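Local coordinates for protein acyl-CoA hydrolase (PDB 1Y7U) that probably hydrolyses the thioester bond of long-chain fatty acyl-CoA molecules and binds coenzyme A and calcium, at residues F21-V26 and S79-Y84; S83-V88 and F99-S104; T94-F99 and V132-V137. All coordinates share one frame; numbering follows the deposited sequence.

Overall arrangement
Contacts 1 and 2 share Ser83 and Tyr84 and join three neighbouring strands of one antiparallel sheet, with strand 81-91 in the middle; their centres lie about 11 Å apart. Contact 2 is the more buried, its centre about 7 Å from that of the chain, while contact 1 lies at about 16 Å, on strand 20-25, an edge strand of the sheet within this subunit. Both rest on ladders of backbone hydrogen bonds. Contact 3 takes the N-terminal part of strand 95-105, meets contact 2 at the shared Phe99, and lies on the other side of the chain's centre from contact 1. There a loop packs on the strand through a few side chains, and coenzyme A is the main hydrogen-bonding partner.

Contact 1. Residues F21-V26 and S79-Y84; sequences FKTSRV and SDCVSY
Lys22 and Ser24 pair with Tyr84 and Val82 as the hydrogen-bonded positions of an antiparallel ladder, the strand axes of 21-25 and 81-84 running 164° apart and approaching to 4.3 Å. Each pair is closed by two N-H to carbonyl bonds; the bond from Ser24 N to Val82 O measures 2.6 Å and that from Lys22 N to Tyr84 O 3.0 Å. The side chains of these four residues share one face of the sheet. There the Tyr84 ring presents its edge to the backbone of the partner strand, with CD1 3.4 Å from Lys22 O, because CG is anti to the carbonyl carbon (chi1 -54°) and stands beside the backbone N. Next along, Val82 CG2 lies over the Ser24 carbonyl and meets Val26 CG2 at 4.2 Å. The other face carries the non-hydrogen-bonded pair Thr23 and Ser83, with Thr23 CB 3.5 Å from Ser83 CB. Cys81 is on this face too, its SG 3.7 Å from Ser24 O. Past the ladder a water bridges the strands, accepting from Val26 N and donating to Asp80 O at 2.7 Å. On the Lys22 and Tyr84 face lies helix 39-58, which offers Val49 to both and Glu45 as the salt-bridge partner of Lys22. Beyond the outer strand, Thr23 makes backbone hydrogen bonds to a second subunit, while strand 95-105 pairs with the inner one.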
# COMPACT_ATOMS: atom_id res chain seq x y z
N PHE A 21 2.22 -15.42 -15.98
CA PHE A 21 1.62 -14.25 -16.61
C PHE A 21 1.01 -13.33 -15.58
O PHE A 21 0.46 -13.78 -14.57
CB PHE A 21 0.50 -14.63 -17.57
CG PHE A 21 0.95 -15.33 -18.80
CD1 PHE A 21 0.99 -16.72 -18.85
CD2 PHE A 21 1.31 -14.61 -19.93
CE1 PHE A 21 1.38 -17.38 -20.00
CE2 PHE A 21 1.71 -15.26 -21.09
CZ PHE A 21 1.74 -16.64 -21.13
N LYS A 22 1.09 -12.03 -15.84
CA LYS A 22 0.50 -11.06 -14.95
C LYS A 22 0.18 -9.80 -15.71
O LYS A 22 1.08 -9.14 -16.21
CB LYS A 22 1.44 -10.71 -13.81
CG LYS A 22 0.83 -9.75 -12.81
CD LYS A 22 1.92 -9.25 -11.89
CE LYS A 22 1.38 -8.61 -10.65
NZ LYS A 22 2.52 -8.20 -9.78
N THR A 23 -1.09 -9.46 -15.83
CA THR A 23 -1.45 -8.23 -16.49
C THR A 23 -2.12 -7.33 -15.46
O THR A 23 -2.98 -7.77 -14.69
CB THR A 23 -2.34 -8.48 -17.74
OG1 THR A 23 -3.36 -7.47 -17.81
CG2 THR A 23 -2.96 -9.86 -17.69
N SER A 24 -1.69 -6.07 -15.41
CA SER A 24 -2.22 -5.12 -14.45
C SER A 24 -2.66 -3.82 -15.08
O SER A 24 -2.38 -3.54 -16.24
CB SER A 24 -1.17 -4.79 -13.39
OG SER A 24 -0.86 -5.93 -12.61
N ARG A 25 -3.36 -3.04 -14.28
CA ARG A 25 -3.86 -1.74 -14.66
C ARG A 25 -2.74 -0.77 -14.28
O ARG A 25 -1.87 -1.12 -13.48
CB ARG A 25 -5.13 -1.44 -13.86
CG ARG A 25 -6.18 -0.64 -14.58
CD ARG A 25 -7.47 -0.61 -13.78
NE ARG A 25 -8.46 0.23 -14.44
CZ ARG A 25 -8.47 1.57 -14.39
NH1 ARG A 25 -7.53 2.23 -13.71
NH2 ARG A 25 -9.40 2.24 -15.05
N VAL A 26 -2.73 0.42 -14.85
CA VAL A 26 -1.70 1.39 -14.49
C VAL A 26 -2.27 2.41 -13.52
O VAL A 26 -2.98 3.33 -13.92
CB VAL A 26 -1.16 2.11 -15.74
CG1 VAL A 26 -0.10 3.12 -15.34
CG2 VAL A 26 -0.60 1.10 -16.71
N SER A 79 -3.21 5.45 -20.01
CA SER A 79 -4.11 4.94 -21.05
C SER A 79 -3.71 3.53 -21.41
O SER A 79 -4.38 2.87 -22.20
CB SER A 79 -4.02 5.83 -22.29
OG SER A 79 -2.66 6.11 -22.62
N ASP A 80 -2.61 3.07 -20.83
CA ASP A 80 -2.12 1.73 -21.12
C ASP A 80 -2.52 0.68 -20.12
O ASP A 80 -3.23 0.92 -19.14
CB ASP A 80 -0.60 1.72 -21.22
CG ASP A 80 -0.10 2.31 -22.49
OD1 ASP A 80 -0.69 2.01 -23.56
OD2 ASP A 80 0.91 3.05 -22.43
N CYS A 81 -2.01 -0.51 -20.38
CA CYS A 81 -2.27 -1.68 -19.59
C CYS A 81 -0.96 -2.47 -19.68
O CYS A 81 -0.41 -2.63 -20.76
CB CYS A 81 -3.43 -2.40 -20.26
SG CYS A 81 -3.85 -3.95 -19.59
N VAL A 82 -0.43 -2.92 -18.55
CA VAL A 82 0.82 -3.69 -18.57
C VAL A 82 0.64 -5.14 -18.22
O VAL A 82 -0.15 -5.49 -17.36
CB VAL A 82 1.86 -3.14 -17.59
CG1 VAL A 82 2.59 -1.99 -18.19
CG2 VAL A 82 1.19 -2.72 -16.30
N SER A 83 1.40 -5.99 -18.90
CA SER A 83 1.37 -7.42 -18.65
C SER A 83 2.82 -7.90 -18.66
O SER A 83 3.63 -7.42 -19.45
CB SER A 83 0.55 -8.14 -19.73
OG SER A 83 0.55 -7.40 -20.93
N TYR A 84 3.14 -8.80 -17.75
CA TYR A 84 4.48 -9.34 -17.65
C TYR A 84 4.41 -10.82 -17.96
O TYR A 84 3.41 -11.47 -17.68
CB TYR A 84 5.02 -9.17 -16.23
CG TYR A 84 4.97 -7.75 -15.72
CD1 TYR A 84 3.77 -7.20 -15.28
CD2 TYR A 84 6.10 -6.95 -15.72
CE1 TYR A 84 3.69 -5.87 -14.87
CE2 TYR A 84 6.04 -5.63 -15.30
CZ TYR A 84 4.83 -5.09 -14.88
OH TYR A 84 4.77 -3.78 -14.51
O HOH W 1 -4.64 1.06 -16.82

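Contact 2. Residues S83-V88 and F99-S104; sequences SYESFV and FVKVVS
Ser83 to Phe87 and Phe99 to Val103 form a buried antiparallel ladder, the hairpin of strands 81-91 and 95-105 inside the sheet. Their directions differ by 166°, and Ser83-Val103, Glu85-Lys101 and Phe87-Phe99 are its hydrogen-bonded pairs, Lys101 N reaching Glu85 O at 2.8 Å. Val103 O is gripped twice, by Ser83 N and, more obliquely, by Ser83 OG at 3.2 Å. Glu85 and Lys101 run out side by side, both extended, and meet in a salt bridge whose bond from Lys101 NZ to Glu85 OE2 is weak at 3.4 Å. Each is held more firmly elsewhere: Glu85 OE1 by a salt bridge to Arg19, Lys101 NZ by a hydrogen bond to Thr173 O of a fourth subunit. The hairpin belongs to the hotdog fold, whose curved sheet wraps helix 39-58. Towards that helix, Tyr84, Ser86, Val100 and Val102 turn their side chains; Tyr84 lies alongside Val102, CD2 3.5 Å from CG2. On the other face the Phe87 and Phe99 rings, centroids 5.8 Å apart and planes at 46°, touch through CZ and CD2, Phe87 CG standing between its own N and carbonyl carbon (chi1 44°). Arg19 adds a cation-pi contact to Phe87, and Phe119 meets Phe99 edge-to-face.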
# COMPACT_ATOMS: atom_id res chain seq x y z
N SER A 83 1.40 -5.99 -18.90
CA SER A 83 1.37 -7.42 -18.65
C SER A 83 2.82 -7.90 -18.66
O SER A 83 3.63 -7.42 -19.45
CB SER A 83 0.55 -8.14 -19.73
OG SER A 83 0.55 -7.40 -20.93
N TYR A 84 3.14 -8.80 -17.75
CA TYR A 84 4.48 -9.34 -17.65
C TYR A 84 4.41 -10.82 -17.96
O TYR A 84 3.41 -11.47 -17.68
CB TYR A 84 5.02 -9.17 -16.23
CG TYR A 84 4.97 -7.75 -15.72
CD1 TYR A 84 3.77 -7.20 -15.28
CD2 TYR A 84 6.10 -6.95 -15.72
CE1 TYR A 84 3.69 -5.87 -14.87
CE2 TYR A 84 6.04 -5.63 -15.30
CZ TYR A 84 4.83 -5.09 -14.88
OH TYR A 84 4.77 -3.78 -14.51
N GLU A 85 5.47 -11.34 -18.56
CA GLU A 85 5.53 -12.76 -18.85
C GLU A 85 6.94 -13.15 -18.48
O GLU A 85 7.89 -12.42 -18.75
CB GLU A 85 5.29 -13.07 -20.32
CG GLU A 85 5.38 -14.56 -20.62
CD GLU A 85 5.16 -14.90 -22.08
OE1 GLU A 85 5.37 -16.08 -22.46
OE2 GLU A 85 4.78 -13.99 -22.85
N SER A 86 7.07 -14.30 -17.83
CA SER A 86 8.39 -14.74 -17.43
C SER A 86 8.47 -16.26 -17.36
O SER A 86 7.49 -16.95 -17.05
CB SER A 86 8.75 -14.13 -16.07
OG SER A 86 7.90 -14.61 -15.04
N PHE A 87 9.65 -16.77 -17.67
CA PHE A 87 9.92 -18.19 -17.60
C PHE A 87 11.42 -18.38 -17.51
O PHE A 87 12.19 -17.51 -17.91
CB PHE A 87 9.36 -18.94 -18.82
CG PHE A 87 9.62 -18.26 -20.12
CD1 PHE A 87 8.71 -17.34 -20.63
CD2 PHE A 87 10.80 -18.51 -20.82
CE1 PHE A 87 8.97 -16.67 -21.82
CE2 PHE A 87 11.06 -17.84 -22.00
CZ PHE A 87 10.15 -16.92 -22.51
N VAL A 88 11.82 -19.51 -16.96
CA VAL A 88 13.22 -19.85 -16.82
C VAL A 88 13.70 -20.34 -18.18
O VAL A 88 12.99 -21.11 -18.83
CB VAL A 88 13.38 -20.98 -15.79
CG1 VAL A 88 14.83 -21.37 -15.63
CG2 VAL A 88 12.79 -20.54 -14.47
N PHE A 99 13.75 -15.08 -17.98
CA PHE A 99 13.51 -14.05 -18.97
C PHE A 99 12.21 -13.37 -18.57
O PHE A 99 11.26 -14.02 -18.12
CB PHE A 99 13.37 -14.65 -20.36
CG PHE A 99 13.02 -13.65 -21.41
CD1 PHE A 99 13.95 -12.70 -21.82
CD2 PHE A 99 11.73 -13.61 -21.95
CE1 PHE A 99 13.60 -11.72 -22.76
CE2 PHE A 99 11.37 -12.63 -22.89
CZ PHE A 99 12.31 -11.68 -23.29
N VAL A 100 12.16 -12.05 -18.73
CA VAL A 100 10.96 -11.31 -18.39
C VAL A 100 10.63 -10.37 -19.52
O VAL A 100 11.49 -9.65 -20.03
CB VAL A 100 11.13 -10.49 -17.11
CG1 VAL A 100 9.78 -9.91 -16.71
CG2 VAL A 100 11.67 -11.37 -16.00
N LYS A 101 9.36 -10.38 -19.90
CA LYS A 101 8.87 -9.59 -21.00
C LYS A 101 7.77 -8.65 -20.49
O LYS A 101 6.86 -9.08 -19.78
CB LYS A 101 8.36 -10.59 -22.02
CG LYS A 101 7.62 -10.09 -23.20
CD LYS A 101 7.17 -11.32 -23.94
CE LYS A 101 6.13 -11.02 -24.98
NZ LYS A 101 5.73 -12.30 -25.61
N VAL A 102 7.87 -7.37 -20.82
CA VAL A 102 6.87 -6.39 -20.39
C VAL A 102 6.20 -5.75 -21.61
O VAL A 102 6.85 -5.09 -22.42
CB VAL A 102 7.51 -5.29 -19.52
CG1 VAL A 102 6.47 -4.28 -19.10
CG2 VAL A 102 8.16 -5.91 -18.30
N VAL A 103 4.89 -5.93 -21.71
CA VAL A 103 4.12 -5.41 -22.83
C VAL A 103 3.02 -4.46 -22.41
O VAL A 103 2.20 -4.79 -21.56
CB VAL A 103 3.47 -6.57 -23.61
CG1 VAL A 103 2.66 -6.02 -24.77
CG2 VAL A 103 4.54 -7.51 -24.10
N SER A 104 2.99 -3.28 -23.01
CA SER A 104 1.95 -2.31 -22.70
C SER A 104 0.89 -2.41 -23.80
O SER A 104 1.20 -2.69 -24.95
CB SER A 104 2.53 -0.89 -22.64
OG SER A 104 3.12 -0.51 -23.87

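Contact 3. Residues T94-F99 and V132-V137; sequences TSMEVF and VPVPRV. With COA (coenzyme A), chain F.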
# COMPACT_ATOMS: atom_id res chain seq x y z
N THR A 94 22.99 -24.50 -9.64
CA THR A 94 22.25 -23.97 -8.53
C THR A 94 21.43 -22.73 -8.86
O THR A 94 20.50 -22.39 -8.14
CB THR A 94 23.25 -23.67 -7.40
OG1 THR A 94 23.00 -24.54 -6.30
CG2 THR A 94 23.18 -22.22 -6.97
N SER A 95 21.76 -22.06 -9.96
CA SER A 95 21.05 -20.85 -10.35
C SER A 95 20.26 -21.02 -11.62
O SER A 95 20.40 -22.01 -12.33
CB SER A 95 22.04 -19.71 -10.55
OG SER A 95 22.93 -20.02 -11.61
N MSE A 96 19.42 -20.04 -11.92
CA MSE A 96 18.60 -20.07 -13.11
C MSE A 96 18.35 -18.66 -13.63
O MSE A 96 18.26 -17.72 -12.84
CB MSE A 96 17.28 -20.77 -12.80
CG MSE A 96 16.70 -20.34 -11.47
SE MSE A 96 15.64 -21.71 -10.63
CE MSE A 96 14.32 -21.86 -11.99
N GLU A 97 18.29 -18.51 -14.94
CA GLU A 97 18.04 -17.20 -15.52
C GLU A 97 16.62 -17.14 -16.02
O GLU A 97 16.18 -17.96 -16.82
CB GLU A 97 18.98 -16.90 -16.67
CG GLU A 97 20.34 -16.49 -16.21
CD GLU A 97 21.06 -15.71 -17.26
OE1 GLU A 97 20.75 -14.51 -17.42
OE2 GLU A 97 21.93 -16.29 -17.95
N VAL A 98 15.89 -16.15 -15.52
CA VAL A 98 14.51 -15.98 -15.88
C VAL A 98 14.35 -14.81 -16.83
O VAL A 98 14.78 -13.68 -16.54
CB VAL A 98 13.65 -15.74 -14.63
CG1 VAL A 98 12.18 -15.69 -15.01
CG2 VAL A 98 13.91 -16.84 -13.61
N PHE A 99 13.75 -15.08 -17.98
CA PHE A 99 13.51 -14.05 -18.97
C PHE A 99 12.21 -13.37 -18.57
O PHE A 99 11.26 -14.02 -18.12
CB PHE A 99 13.37 -14.65 -20.36
CG PHE A 99 13.02 -13.65 -21.41
CD1 PHE A 99 13.95 -12.70 -21.82
CD2 PHE A 99 11.73 -13.61 -21.95
CE1 PHE A 99 13.60 -11.72 -22.76
CE2 PHE A 99 11.37 -12.63 -22.89
CZ PHE A 99 12.31 -11.68 -23.29
N VAL A 132 21.41 -24.79 -3.73
CA VAL A 132 20.92 -26.14 -3.94
C VAL A 132 20.63 -26.46 -5.40
O VAL A 132 20.04 -25.66 -6.12
CB VAL A 132 19.64 -26.37 -3.10
CG1 VAL A 132 18.89 -27.60 -3.60
CG2 VAL A 132 20.02 -26.54 -1.65
N PRO A 133 21.05 -27.65 -5.87
CA PRO A 133 20.80 -28.03 -7.26
C PRO A 133 19.37 -27.75 -7.73
O PRO A 133 18.41 -27.84 -6.96
CB PRO A 133 21.17 -29.52 -7.29
CG PRO A 133 21.03 -29.94 -5.84
CD PRO A 133 21.61 -28.77 -5.11
N VAL A 134 19.25 -27.41 -9.00
CA VAL A 134 17.99 -27.05 -9.63
C VAL A 134 17.78 -27.84 -10.93
O VAL A 134 18.73 -28.12 -11.65
CB VAL A 134 18.01 -25.54 -9.95
CG1 VAL A 134 17.17 -25.24 -11.17
CG2 VAL A 134 17.53 -24.77 -8.74
N PRO A 135 16.53 -28.19 -11.25
CA PRO A 135 16.26 -28.94 -12.48
C PRO A 135 16.89 -28.27 -13.69
O PRO A 135 17.34 -27.13 -13.62
CB PRO A 135 14.74 -28.94 -12.55
CG PRO A 135 14.33 -28.93 -11.12
CD PRO A 135 15.28 -27.91 -10.52
N ARG A 136 16.94 -28.98 -14.81
CA ARG A 136 17.51 -28.42 -16.03
C ARG A 136 16.33 -27.90 -16.81
O ARG A 136 15.22 -28.41 -16.67
CB ARG A 136 18.24 -29.51 -16.82
CG ARG A 136 18.99 -29.00 -18.04
CD ARG A 136 19.74 -30.12 -18.78
NE ARG A 136 20.38 -29.66 -20.01
CZ ARG A 136 21.38 -28.78 -20.07
NH1 ARG A 136 21.88 -28.25 -18.95
NH2 ARG A 136 21.88 -28.41 -21.24
N VAL A 137 16.53 -26.86 -17.62
CA VAL A 137 15.43 -26.32 -18.41
C VAL A 137 15.52 -26.92 -19.79
O VAL A 137 16.61 -27.23 -20.27
CB VAL A 137 15.53 -24.79 -18.62
CG1 VAL A 137 14.20 -24.25 -19.07
CG2 VAL A 137 15.98 -24.11 -17.38
N1A COA F . 24.94 -12.78 -10.82
C2A COA F . 24.48 -13.92 -11.39
N3A COA F . 24.65 -15.11 -10.76
C4A COA F . 25.28 -15.17 -9.60
C5A COA F . 25.70 -14.04 -9.01
C6A COA F . 25.54 -12.81 -9.61
N6A COA F . 25.65 -11.65 -8.95
N7A COA F . 26.27 -14.40 -7.89
C8A COA F . 26.18 -15.69 -7.74
N9A COA F . 25.59 -16.20 -8.81
C1B COA F . 25.24 -17.62 -8.95
C2B COA F . 26.15 -18.43 -9.84
O2B COA F . 25.55 -18.46 -11.11
C3B COA F . 26.19 -19.81 -9.24
O3B COA F . 25.48 -20.55 -10.15
P3B COA F . 25.57 -22.02 -10.53
O7A COA F . 24.39 -22.29 -11.20
O8A COA F . 25.70 -23.00 -9.55
O9A COA F . 26.56 -22.22 -11.47
C4B COA F . 25.36 -19.63 -8.00
O4B COA F . 25.41 -18.28 -7.74
C5B COA F . 25.88 -20.33 -6.79
O5B COA F . 26.67 -19.43 -6.05
P1A COA F . 27.73 -19.86 -4.95
O1A COA F . 29.09 -19.47 -5.31
O2A COA F . 27.72 -21.31 -4.75
O3A COA F . 27.41 -19.07 -3.61
P2A COA F . 27.09 -17.54 -3.39
O4A COA F . 27.96 -16.62 -4.14
O5A COA F . 27.25 -17.32 -1.97
O6A COA F . 25.57 -17.31 -3.79
CBP COA F . 24.74 -15.02 -3.45
CCP COA F . 24.62 -16.50 -3.13
CDP COA F . 26.15 -14.59 -3.76
CEP COA F . 23.90 -14.69 -4.66
CAP COA F . 24.51 -14.22 -2.17
OAP COA F . 25.69 -13.59 -1.74
C9P COA F . 23.21 -13.62 -1.73
O9P COA F . 22.46 -14.28 -0.78
N8P COA F . 22.83 -12.50 -2.25
C7P COA F . 21.45 -12.21 -2.49
C6P COA F . 20.48 -12.65 -1.41
C5P COA F . 19.25 -11.81 -1.35
O5P COA F . 18.60 -11.71 -0.29
N4P COA F . 18.91 -11.20 -2.46
C3P COA F . 18.13 -10.02 -2.44
C2P COA F . 19.02 -8.87 -2.07
S1P COA F . 18.62 -8.25 -0.47
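Thr94 touches both the 132-134 loop and coenzyme A, and its side chain divides between them. CB sits 3.3 Å from O8A of the ligand's 3'-phosphate. From there one branch, OG1, turns to the loop, where it lies 3.2 Å from Val132 O; Val132 N is nearer still, 3.0 Å from OG1, but at an angle too poor for a hydrogen bond. The other branch, CG2, packs against the ribose side of coenzyme A, 3.3 Å from C5B. The backbone grips the phosphate directly: Thr94 N donates to O7A and O8A, and Ser95 N to O7A at 2.9 Å. Ser95 OG, placed between its own N and carbonyl carbon (chi1 63°), comes within 2.7 Å of O7A. Further along, the side chain of selenomethionine Met96 crosses that of Val134 at about a right angle, SE 3.9 Å from CG1, while Val134 CG2 lies over Thr94 O. His57 of helix 39-58 touches both. Asp71 and Phe72 of a fourth subunit also bind coenzyme A, which therefore lies between subunits. The chemistry is thus split: apolar packing seats the loop on the strand, while the backbone N-H groups of Thr94 and Ser95 converge on one phosphate oxygen, O7A, consistent with a role in recognising the 3'-phosphate.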